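Local atomic coordinates of TRNA nucleotidyl transferase-related protein (Thermotoga maritima, PDB entry 3H38), a protein that adds the CCA end to tRNA as a class II, magnesium-dependent nucleotidyltransferase using CTP and ATP, this chain being the C-terminal part of a longer protein. Residues L47-K52 and Q186-R191; E69-F74 and A88-K93; L179-F184 and F190-T195; P268-N273 and V343-I348. All coordinates share one frame; numbering follows the deposited sequence.

Contact 1. Residues L47-K52 and Q186-R191; sequences LLLGIK and QRFDFR
A single aromatic ring, that of F188, makes the closest contacts with L47-K52, meeting the methyl ends of L49 and I51, with F190 lying alongside. L49 CD1 approaches obliquely, 3.7 Å from both CD1 and CE1 of F188. I51 comes in differently: its CD1 lies near the ring plane, at the edge, 4.3 Å from F188 CE1. The side chains of L49 and F188 cross at about a right angle, and in both, CG lies beside the backbone N (chi1 -72° in L49) and anti to the carbonyl carbon. The contacts across the 127 Å² buried are between apolar side chains.

Both partners come from helix ends. Helix 42-49 stops at G50, whose positive phi (68°) and bonds back into the last turn, among them G50 N to L47 O at 3.0 Å, form a Schellman motif; the turn sets I51 beside L49. F188 is the first residue beyond helix 177-187. R187 CD lies 3.4 Å above one face of the F188 ring, offset toward its rim, so the ring packs against the stem of an arginine that binds ATP and CTP in another structure of this protein. R45, also a nucleotide-binding residue, touches F188 as well, and the two arginines lie close together at this nucleotide site.

Helix 8-14 covers L47 and L48 through L10 and L11, I133 of a loop adds to the surroundings of F188, and R191 begins strand 191-192, which pairs in parallel with strand 162-163.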
# COMPACT_ATOMS: atom_id res chain seq x y z
N LEU A 47 -11.13 18.89 3.70
CA LEU A 47 -12.19 19.90 3.81
C LEU A 47 -12.10 20.91 2.67
O LEU A 47 -13.09 21.18 1.98
CB LEU A 47 -12.17 20.61 5.18
CG LEU A 47 -13.19 21.76 5.35
CD1 LEU A 47 -14.60 21.22 5.40
CD2 LEU A 47 -12.91 22.57 6.60
N LEU A 48 -10.91 21.47 2.47
CA LEU A 48 -10.73 22.53 1.49
C LEU A 48 -10.89 22.00 0.04
O LEU A 48 -11.39 22.72 -0.83
CB LEU A 48 -9.38 23.22 1.68
CG LEU A 48 -9.19 24.00 3.01
CD1 LEU A 48 -7.77 24.46 3.19
CD2 LEU A 48 -10.14 25.22 3.09
N LEU A 49 -10.47 20.76 -0.20
CA LEU A 49 -10.70 20.11 -1.51
C LEU A 49 -12.14 19.64 -1.67
O LEU A 49 -12.54 19.23 -2.75
CB LEU A 49 -9.75 18.91 -1.72
CG LEU A 49 -8.30 19.33 -1.98
CD1 LEU A 49 -7.35 18.15 -1.90
CD2 LEU A 49 -8.17 20.11 -3.31
N GLY A 50 -12.91 19.71 -0.59
CA GLY A 50 -14.27 19.22 -0.60
C GLY A 50 -14.29 17.71 -0.73
O GLY A 50 -15.11 17.15 -1.47
N ILE A 51 -13.40 17.04 0.00
CA ILE A 51 -13.30 15.59 -0.01
C ILE A 51 -13.68 15.01 1.34
O ILE A 51 -13.03 15.29 2.34
CB ILE A 51 -11.86 15.14 -0.34
CG1 ILE A 51 -11.53 15.48 -1.79
CG2 ILE A 51 -11.67 13.63 -0.06
CD1 ILE A 51 -10.11 15.03 -2.20
N LYS A 52 -14.70 14.19 1.37
CA LYS A 52 -15.14 13.58 2.59
C LYS A 52 -13.99 12.96 3.31
O LYS A 52 -13.18 12.31 2.72
CB LYS A 52 -16.18 12.53 2.29
CG LYS A 52 -17.42 12.66 3.08
CD LYS A 52 -17.50 11.63 4.14
CE LYS A 52 -18.43 10.54 3.74
NZ LYS A 52 -17.77 9.24 3.51
N GLN A 186 0.08 11.70 -7.44
CA GLN A 186 -0.90 10.96 -8.23
C GLN A 186 -2.26 10.91 -7.54
O GLN A 186 -3.28 10.78 -8.22
CB GLN A 186 -0.43 9.52 -8.60
CG GLN A 186 1.03 9.35 -9.03
CD GLN A 186 1.46 10.34 -10.09
OE1 GLN A 186 0.70 10.63 -11.01
NE2 GLN A 186 2.68 10.86 -9.98
N ARG A 187 -2.31 10.98 -6.22
CA ARG A 187 -3.58 10.83 -5.50
C ARG A 187 -4.60 11.96 -5.71
O ARG A 187 -5.80 11.72 -5.77
CB ARG A 187 -3.36 10.60 -4.01
CG ARG A 187 -4.64 10.76 -3.19
CD ARG A 187 -4.30 11.32 -1.85
NE ARG A 187 -4.18 10.32 -0.79
CZ ARG A 187 -4.92 10.32 0.32
NH1 ARG A 187 -4.73 9.39 1.25
NH2 ARG A 187 -5.85 11.27 0.51
N PHE A 188 -4.12 13.20 -5.80
CA PHE A 188 -4.89 14.31 -6.35
C PHE A 188 -4.27 14.47 -7.70
O PHE A 188 -3.37 13.71 -8.05
CB PHE A 188 -4.66 15.54 -5.50
CG PHE A 188 -4.63 15.24 -4.04
CD1 PHE A 188 -5.81 15.11 -3.31
CD2 PHE A 188 -3.42 15.07 -3.38
CE1 PHE A 188 -5.78 14.81 -1.95
CE2 PHE A 188 -3.38 14.78 -2.04
CZ PHE A 188 -4.57 14.65 -1.32
N ASP A 189 -4.69 15.42 -8.51
CA ASP A 189 -3.96 15.47 -9.78
C ASP A 189 -2.88 16.54 -9.69
O ASP A 189 -2.92 17.57 -10.38
CB ASP A 189 -4.88 15.67 -10.99
CG ASP A 189 -4.17 15.40 -12.32
OD1 ASP A 189 -2.95 15.13 -12.31
OD2 ASP A 189 -4.84 15.47 -13.38
N PHE A 190 -1.91 16.30 -8.82
CA PHE A 190 -1.00 17.39 -8.49
C PHE A 190 0.33 17.28 -9.16
O PHE A 190 0.69 16.23 -9.66
CB PHE A 190 -0.86 17.56 -6.99
CG PHE A 190 -2.01 18.28 -6.38
CD1 PHE A 190 -1.95 18.76 -5.08
CD2 PHE A 190 -3.15 18.51 -7.12
CE1 PHE A 190 -3.02 19.41 -4.55
CE2 PHE A 190 -4.21 19.17 -6.60
CZ PHE A 190 -4.16 19.62 -5.31
N ARG A 191 1.04 18.40 -9.18
CA ARG A 191 2.41 18.41 -9.69
C ARG A 191 3.35 18.85 -8.56
O ARG A 191 2.99 19.66 -7.70
CB ARG A 191 2.53 19.34 -10.90
CG ARG A 191 2.44 20.84 -10.53
CD ARG A 191 2.55 21.73 -11.77
NE ARG A 191 3.46 22.86 -11.56
CZ ARG A 191 3.08 24.10 -11.28
NH1 ARG A 191 4.00 25.04 -11.11
NH2 ARG A 191 1.79 24.40 -11.17

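Contact 2. Residues E69-F74 and A88-K93; sequences EYAKRF and ASLFLK
L90 lays its forked end across K72, the two side chains crossing at about a right angle. Each branch has its own target. CD2 presses on the helix backbone, 3.6 Å from K72 CA, and also lies 4.2 Å from A71 CB; CD1 instead touches the stem of the lysine, 3.7 Å from K72 CG. The fork is held out toward the helix by a first torsion that places L90 CG anti to the backbone N (chi1 -167°). K72 has the same disposition at chi1, but its chain bends at chi2 (-129°), so that CB and CG meet the leucine's methyls while the end of the chain leads away from the strand.

The elements joined are helix 64-72 and strand 87-92 of the mixed sheet of the head domain, the part related to other nucleotidyltransferases. L79 of the neighbouring strand 77-80 packs against L90 too. S89 projects from the opposite side of the strand and its OG is hydrogen-bonded to D99 OD1; D99 binds magnesium in another structure of this protein, so S89 is probably a second-shell residue of that site.

On the far side of the helix end the packing is aromatic. F74 CE1 stands 3.7 Å above one face of the Y70 ring, offset toward the rim, and Y70 CD1 is 3.9 Å from the guanidinium plane of R73, over its centre. F29 meets the Y70 ring edge-to-face, while Y70 OH is hydrogen-bonded to E32.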
# COMPACT_ATOMS: atom_id res chain seq x y z
N GLU A 69 -8.38 12.78 29.29
CA GLU A 69 -9.04 12.46 30.54
C GLU A 69 -10.21 13.38 30.80
O GLU A 69 -11.30 12.96 31.12
CB GLU A 69 -8.03 12.54 31.68
CG GLU A 69 -7.33 11.23 32.00
CD GLU A 69 -5.96 11.41 32.63
OE1 GLU A 69 -5.52 12.56 32.82
OE2 GLU A 69 -5.31 10.41 32.95
N TYR A 70 -9.97 14.67 30.66
CA TYR A 70 -10.99 15.68 30.83
C TYR A 70 -12.13 15.48 29.85
O TYR A 70 -13.30 15.50 30.24
CB TYR A 70 -10.40 17.07 30.61
CG TYR A 70 -11.37 18.16 30.93
CD1 TYR A 70 -11.75 18.41 32.24
CD2 TYR A 70 -11.92 18.94 29.92
CE1 TYR A 70 -12.65 19.41 32.54
CE2 TYR A 70 -12.83 19.95 30.22
CZ TYR A 70 -13.19 20.18 31.53
OH TYR A 70 -14.09 21.17 31.83
N ALA A 71 -11.78 15.31 28.58
CA ALA A 71 -12.74 15.01 27.52
C ALA A 71 -13.56 13.77 27.88
O ALA A 71 -14.77 13.73 27.65
CB ALA A 71 -12.02 14.79 26.19
N LYS A 72 -12.90 12.76 28.43
CA LYS A 72 -13.55 11.49 28.66
C LYS A 72 -14.75 11.60 29.55
O LYS A 72 -15.69 10.89 29.36
CB LYS A 72 -12.60 10.46 29.24
CG LYS A 72 -13.11 9.05 29.08
CD LYS A 72 -13.08 8.28 30.36
CE LYS A 72 -13.63 6.90 30.15
NZ LYS A 72 -12.67 5.82 30.47
N ARG A 73 -14.72 12.47 30.53
CA ARG A 73 -15.83 12.55 31.45
C ARG A 73 -17.01 13.31 30.97
O ARG A 73 -17.93 13.54 31.72
CB ARG A 73 -15.41 13.09 32.79
CG ARG A 73 -14.54 14.23 32.79
CD ARG A 73 -14.68 14.90 34.10
NE ARG A 73 -13.40 15.28 34.65
CZ ARG A 73 -13.17 16.42 35.29
NH1 ARG A 73 -14.14 17.28 35.46
NH2 ARG A 73 -11.97 16.68 35.75
N PHE A 74 -17.01 13.69 29.72
CA PHE A 74 -18.15 14.40 29.16
C PHE A 74 -18.50 13.71 27.86
O PHE A 74 -19.60 13.90 27.33
CB PHE A 74 -17.83 15.88 28.96
CG PHE A 74 -17.35 16.55 30.21
CD1 PHE A 74 -16.00 16.53 30.54
CD2 PHE A 74 -18.23 17.17 31.07
CE1 PHE A 74 -15.55 17.14 31.70
CE2 PHE A 74 -17.78 17.78 32.23
CZ PHE A 74 -16.44 17.76 32.54
N ALA A 88 -3.02 9.83 22.56
CA ALA A 88 -4.14 9.14 23.17
C ALA A 88 -5.20 9.03 22.12
O ALA A 88 -5.18 9.77 21.13
CB ALA A 88 -4.65 9.91 24.38
N SER A 89 -6.14 8.11 22.34
CA SER A 89 -7.31 8.00 21.49
C SER A 89 -8.55 7.74 22.35
O SER A 89 -8.54 6.83 23.17
CB SER A 89 -7.11 6.91 20.45
OG SER A 89 -6.00 7.21 19.63
N LEU A 90 -9.60 8.50 22.15
CA LEU A 90 -10.81 8.24 22.87
C LEU A 90 -11.77 7.62 21.91
O LEU A 90 -12.12 8.18 20.89
CB LEU A 90 -11.39 9.50 23.48
CG LEU A 90 -12.50 9.45 24.52
CD1 LEU A 90 -12.34 8.36 25.50
CD2 LEU A 90 -12.59 10.71 25.24
N PHE A 91 -12.18 6.41 22.24
CA PHE A 91 -13.14 5.67 21.44
C PHE A 91 -14.53 5.85 22.01
O PHE A 91 -14.86 5.28 23.05
CB PHE A 91 -12.78 4.18 21.45
CG PHE A 91 -11.46 3.88 20.81
CD1 PHE A 91 -11.39 3.58 19.46
CD2 PHE A 91 -10.30 3.89 21.56
CE1 PHE A 91 -10.16 3.30 18.87
CE2 PHE A 91 -9.08 3.60 20.98
CZ PHE A 91 -9.01 3.31 19.62
N LEU A 92 -15.35 6.63 21.33
CA LEU A 92 -16.71 6.90 21.79
C LEU A 92 -17.66 5.76 21.46
O LEU A 92 -17.64 5.23 20.35
CB LEU A 92 -17.22 8.19 21.16
CG LEU A 92 -16.19 9.30 21.26
CD1 LEU A 92 -16.70 10.54 20.56
CD2 LEU A 92 -15.86 9.57 22.73
N LYS A 93 -18.49 5.40 22.43
CA LYS A 93 -19.45 4.32 22.25
C LYS A 93 -20.35 4.55 21.03
O LYS A 93 -20.75 3.59 20.35
CB LYS A 93 -20.29 4.15 23.51
CG LYS A 93 -19.47 3.82 24.75
CD LYS A 93 -18.71 2.51 24.57
CE LYS A 93 -19.66 1.35 24.32
NZ LYS A 93 -18.98 0.02 24.43

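Contact 3. Residues L179-F184 and F190-T195; sequences LRAIRF and FRIEET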
# COMPACT_ATOMS: atom_id res chain seq x y z
N LEU A 179 8.97 9.27 -1.74
CA LEU A 179 7.92 8.37 -2.20
C LEU A 179 6.55 8.98 -1.91
O LEU A 179 5.64 8.92 -2.75
CB LEU A 179 8.07 6.97 -1.57
CG LEU A 179 9.35 6.19 -1.96
CD1 LEU A 179 9.60 4.95 -1.11
CD2 LEU A 179 9.29 5.76 -3.42
N ARG A 180 6.42 9.61 -0.73
CA ARG A 180 5.17 10.27 -0.33
C ARG A 180 4.75 11.39 -1.28
O ARG A 180 3.55 11.57 -1.54
CB ARG A 180 5.27 10.82 1.09
CG ARG A 180 5.36 9.76 2.16
CD ARG A 180 5.71 10.35 3.49
NE ARG A 180 4.65 11.23 3.94
CZ ARG A 180 3.60 10.81 4.64
NH1 ARG A 180 2.65 11.67 5.01
NH2 ARG A 180 3.53 9.53 4.99
N ALA A 181 5.74 12.14 -1.78
CA ALA A 181 5.44 13.21 -2.74
C ALA A 181 4.81 12.65 -4.00
O ALA A 181 3.77 13.12 -4.46
CB ALA A 181 6.69 14.01 -3.07
N ILE A 182 5.42 11.62 -4.56
CA ILE A 182 4.83 10.99 -5.73
C ILE A 182 3.42 10.51 -5.39
O ILE A 182 2.48 10.77 -6.16
CB ILE A 182 5.72 9.83 -6.23
CG1 ILE A 182 7.01 10.39 -6.84
CG2 ILE A 182 4.97 8.95 -7.22
CD1 ILE A 182 8.21 9.55 -6.52
N ARG A 183 3.27 9.86 -4.26
CA ARG A 183 1.99 9.36 -3.88
C ARG A 183 0.88 10.36 -3.82
O ARG A 183 -0.17 10.10 -4.31
CB ARG A 183 2.03 8.58 -2.59
CG ARG A 183 0.71 8.40 -1.99
CD ARG A 183 0.64 7.25 -1.09
NE ARG A 183 1.53 7.43 0.02
CZ ARG A 183 1.17 7.88 1.20
NH1 ARG A 183 2.05 8.05 2.15
NH2 ARG A 183 -0.08 8.16 1.42
N PHE A 184 1.10 11.51 -3.20
CA PHE A 184 0.07 12.55 -3.15
C PHE A 184 -0.00 13.27 -4.50
O PHE A 184 -1.02 13.84 -4.85
CB PHE A 184 0.33 13.55 -2.02
CG PHE A 184 0.19 12.97 -0.61
CD1 PHE A 184 1.27 12.95 0.25
CD2 PHE A 184 -1.02 12.50 -0.15
CE1 PHE A 184 1.15 12.45 1.54
CE2 PHE A 184 -1.14 12.00 1.14
CZ PHE A 184 -0.05 11.97 1.99
N PHE A 190 -1.91 16.30 -8.82
CA PHE A 190 -1.00 17.39 -8.49
C PHE A 190 0.33 17.28 -9.16
O PHE A 190 0.69 16.23 -9.66
CB PHE A 190 -0.86 17.56 -6.99
CG PHE A 190 -2.01 18.28 -6.38
CD1 PHE A 190 -1.95 18.76 -5.08
CD2 PHE A 190 -3.15 18.51 -7.12
CE1 PHE A 190 -3.02 19.41 -4.55
CE2 PHE A 190 -4.21 19.17 -6.60
CZ PHE A 190 -4.16 19.62 -5.31
N ARG A 191 1.04 18.40 -9.18
CA ARG A 191 2.41 18.41 -9.69
C ARG A 191 3.35 18.85 -8.56
O ARG A 191 2.99 19.66 -7.70
CB ARG A 191 2.53 19.34 -10.90
CG ARG A 191 2.44 20.84 -10.53
CD ARG A 191 2.55 21.73 -11.77
NE ARG A 191 3.46 22.86 -11.56
CZ ARG A 191 3.08 24.10 -11.28
NH1 ARG A 191 4.00 25.04 -11.11
NH2 ARG A 191 1.79 24.40 -11.17
N ILE A 192 4.56 18.31 -8.58
CA ILE A 192 5.61 18.74 -7.66
C ILE A 192 6.26 20.02 -8.17
O ILE A 192 6.90 20.03 -9.23
CB ILE A 192 6.64 17.62 -7.45
CG1 ILE A 192 5.99 16.46 -6.68
CG2 ILE A 192 7.88 18.16 -6.69
CD1 ILE A 192 6.67 15.09 -6.84
N GLU A 193 6.09 21.10 -7.44
CA GLU A 193 6.56 22.39 -7.94
C GLU A 193 8.06 22.33 -8.13
O GLU A 193 8.76 21.57 -7.46
CB GLU A 193 6.15 23.53 -7.00
CG GLU A 193 6.78 23.53 -5.62
CD GLU A 193 8.08 24.32 -5.59
OE1 GLU A 193 8.34 25.07 -6.57
OE2 GLU A 193 8.82 24.21 -4.59
N GLU A 194 8.55 23.14 -9.04
CA GLU A 194 9.93 23.17 -9.44
C GLU A 194 10.97 23.02 -8.38
O GLU A 194 11.79 22.15 -8.45
CB GLU A 194 10.20 24.46 -10.16
CG GLU A 194 11.21 24.38 -11.21
CD GLU A 194 11.18 25.60 -12.09
OE1 GLU A 194 11.51 26.68 -11.61
OE2 GLU A 194 10.80 25.47 -13.27
N THR A 195 10.97 23.92 -7.44
CA THR A 195 11.99 23.93 -6.39
C THR A 195 12.02 22.61 -5.63
O THR A 195 13.08 22.00 -5.46
CB THR A 195 11.78 25.07 -5.43
OG1 THR A 195 11.73 26.30 -6.17
CG2 THR A 195 12.93 25.10 -4.40
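I192 reaches A181 with the tip of its longer branch: CD1 lies 3.9 Å from A181 CB and 4.2 Å from A181 C. Two torsions put it there. CG1 stands beside the backbone N (chi1 -67°) and anti to the carbonyl carbon, and the chain then runs out nearly extended at chi2, so the methyl arrives at the helix surface beside the single methyl of A181 and close to the backbone, 4.3 Å from I182 N. The CB of I182 points away; its side chain touches S233, R236 and M237 of helix 230-239. At the end of 179-184 and the start of 190-195, F190 CB lies 4.3 Å from F184 O.

E193, next along the chain from I192, is the N-cap of helix 194-205. Its side chain curls back so that OE1 accepts from T195 N at 3.0 Å; this N-H comes from above the carboxylate, 58° out of its plane, while OE2 is bonded to T196 N. The carboxylate therefore holds two amides of the first turn.

Across the helix, R180 NH1 lies in the plane of the F184 ring at its edge and forms a salt bridge with D130. R180 NH2 and R183 NH1 both pair with E220, which helps fix the two arginines. I163, on strand 162-163 parallel to 191-192, touches F184, F190 and I192. The helix so backed carries R177, R180, R183 and R187, which with D174 bind CTP and ATP in another structure of this protein, an arrangement consistent with the nucleotide-recognition region of class II CCA-adding enzymes.

Contact 4. Residues P268-N273 and V343-I348; sequences PWVEEN and VSNETI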
# COMPACT_ATOMS: atom_id res chain seq x y z
N PRO A 268 -6.78 -7.48 -10.32
CA PRO A 268 -8.10 -7.57 -9.68
C PRO A 268 -8.83 -8.83 -10.12
O PRO A 268 -9.58 -9.41 -9.33
CB PRO A 268 -8.82 -6.31 -10.18
CG PRO A 268 -7.79 -5.51 -10.96
CD PRO A 268 -6.78 -6.50 -11.42
N TRP A 269 -8.62 -9.25 -11.37
CA TRP A 269 -9.16 -10.52 -11.86
C TRP A 269 -8.62 -11.68 -11.04
O TRP A 269 -9.13 -12.79 -11.12
CB TRP A 269 -8.78 -10.73 -13.33
CG TRP A 269 -9.38 -11.95 -14.00
CD1 TRP A 269 -10.43 -11.96 -14.87
CD2 TRP A 269 -8.96 -13.32 -13.87
NE1 TRP A 269 -10.70 -13.25 -15.28
CE2 TRP A 269 -9.81 -14.10 -14.68
CE3 TRP A 269 -7.95 -13.96 -13.15
CZ2 TRP A 269 -9.68 -15.48 -14.79
CZ3 TRP A 269 -7.83 -15.33 -13.26
CH2 TRP A 269 -8.69 -16.08 -14.08
N VAL A 270 -7.57 -11.43 -10.25
CA VAL A 270 -6.97 -12.48 -9.44
C VAL A 270 -7.49 -12.42 -8.01
O VAL A 270 -7.70 -13.46 -7.38
CB VAL A 270 -5.44 -12.38 -9.39
CG1 VAL A 270 -4.88 -13.37 -8.39
CG2 VAL A 270 -4.84 -12.62 -10.77
N GLU A 271 -7.66 -11.20 -7.50
CA GLU A 271 -8.27 -11.01 -6.19
C GLU A 271 -9.71 -11.47 -6.28
O GLU A 271 -10.32 -11.88 -5.29
CB GLU A 271 -8.21 -9.54 -5.77
CG GLU A 271 -6.81 -8.99 -5.59
CD GLU A 271 -6.80 -7.62 -4.95
OE1 GLU A 271 -6.09 -7.43 -3.93
OE2 GLU A 271 -7.50 -6.72 -5.46
N GLU A 272 -10.25 -11.36 -7.50
CA GLU A 272 -11.57 -11.82 -7.86
C GLU A 272 -11.77 -13.32 -7.90
O GLU A 272 -12.64 -13.85 -7.26
CB GLU A 272 -11.85 -11.28 -9.27
CG GLU A 272 -13.24 -11.45 -9.86
CD GLU A 272 -13.30 -11.02 -11.34
OE1 GLU A 272 -13.65 -11.87 -12.19
OE2 GLU A 272 -13.01 -9.84 -11.66
N ASN A 273 -10.91 -14.02 -8.58
CA ASN A 273 -11.05 -15.46 -8.74
C ASN A 273 -10.26 -16.29 -7.72
O ASN A 273 -10.52 -17.48 -7.56
CB ASN A 273 -10.72 -15.87 -10.18
CG ASN A 273 -11.70 -15.28 -11.21
OD1 ASN A 273 -12.65 -15.94 -11.63
ND2 ASN A 273 -11.46 -14.03 -11.62
N VAL A 343 0.54 -22.63 -6.53
CA VAL A 343 1.39 -21.47 -6.40
C VAL A 343 0.64 -20.32 -5.75
O VAL A 343 -0.59 -20.30 -5.71
CB VAL A 343 1.91 -21.01 -7.78
CG1 VAL A 343 2.75 -22.12 -8.44
CG2 VAL A 343 0.74 -20.61 -8.69
N SER A 344 1.41 -19.37 -5.24
CA SER A 344 0.85 -18.17 -4.64
C SER A 344 0.06 -17.37 -5.66
O SER A 344 0.39 -17.37 -6.85
CB SER A 344 1.97 -17.30 -4.08
OG SER A 344 2.62 -16.59 -5.12
N ASN A 345 -0.97 -16.69 -5.19
CA ASN A 345 -1.65 -15.69 -6.00
C ASN A 345 -0.68 -14.73 -6.65
O ASN A 345 -0.88 -14.29 -7.77
CB ASN A 345 -2.59 -14.88 -5.12
CG ASN A 345 -3.81 -15.67 -4.70
OD1 ASN A 345 -4.78 -15.10 -4.20
ND2 ASN A 345 -3.77 -16.99 -4.91
N GLU A 346 0.38 -14.38 -5.92
CA GLU A 346 1.35 -13.41 -6.42
C GLU A 346 2.07 -13.96 -7.65
O GLU A 346 2.29 -13.23 -8.62
CB GLU A 346 2.33 -12.99 -5.32
CG GLU A 346 1.70 -12.08 -4.26
CD GLU A 346 0.74 -12.81 -3.33
OE1 GLU A 346 1.01 -13.97 -2.98
OE2 GLU A 346 -0.30 -12.23 -2.96
N THR A 347 2.42 -15.24 -7.59
CA THR A 347 3.05 -15.92 -8.71
C THR A 347 2.11 -15.91 -9.91
O THR A 347 2.54 -15.82 -11.06
CB THR A 347 3.39 -17.38 -8.36
OG1 THR A 347 4.49 -17.42 -7.44
CG2 THR A 347 3.77 -18.17 -9.63
N ILE A 348 0.82 -16.00 -9.63
CA ILE A 348 -0.17 -16.03 -10.70
C ILE A 348 -0.12 -14.71 -11.43
O ILE A 348 0.10 -14.67 -12.65
CB ILE A 348 -1.59 -16.28 -10.17
CG1 ILE A 348 -1.79 -17.77 -9.87
CG2 ILE A 348 -2.62 -15.79 -11.15
CD1 ILE A 348 -3.18 -18.11 -9.41
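N345 and I348, one helical turn apart, both pack on V270, each against a different methyl. The helix they belong to is opened by the residue before them: S344 is its N-cap, with OG accepting from T347 N at 2.8 Å in a fairly straight bond (158°). N345 follows and meets V270 through its CB and its backbone O, V270 CG1 lying 4.3 Å from N345 CB and 4.2 Å from N345 O. The CB of E346 points away from helix 254-274, and its OE2 accepts from the backbone N of D278.

Helices 254-274 and 345-352 belong to the all-helical C-terminal part of the chain, probably the body and tail of a class II CCA-adding enzyme, and the contact lies away from the annotated nucleotide and magnesium sites. T347 turns to V316 of helix 309-328 and to H285 of helix 279-287. Next, I348 touches V270, CG2 to CG2 at 3.9 Å, as the two side chains slant across each other. In I348, CG1 lies beside the backbone N (chi1 -79°), which places the touching CG2 anti to it; in V270 it is CG1 that takes the anti place, leaving CG2 to face the isoleucine. L367 of helix 357-371 also touches I348.

On the first helix, which is kinked at P268 and W269, N273 folds back over the indole. Its ND2 lies 3.4 Å above the W269 ring, over the centre, and donates to W269 O at 2.7 Å, with that oxygen close to the amide plane. K364 makes a cation-pi contact with the same tryptophan.

Following the chain from the N terminus, residues 47-52 open the long loop that contact 1 closes at 186-191, bringing the end of head-domain helix 42-49 against the end of helix 177-187. Contact 2 is nested within that loop, a short closure between helix 64-72 and strand 87-92, its centre about 31 Å from that of contact 1. Contact 3 is a short closure that opens at 179-184 and ends on the same stretch as contact 1, sharing F190 and R191 and tying helix 177-187 to the strand that follows. Contact 4 comes later, in series, joining two helices of the C-terminal part on the opposite side of the chain's centre from contacts 2 and 3.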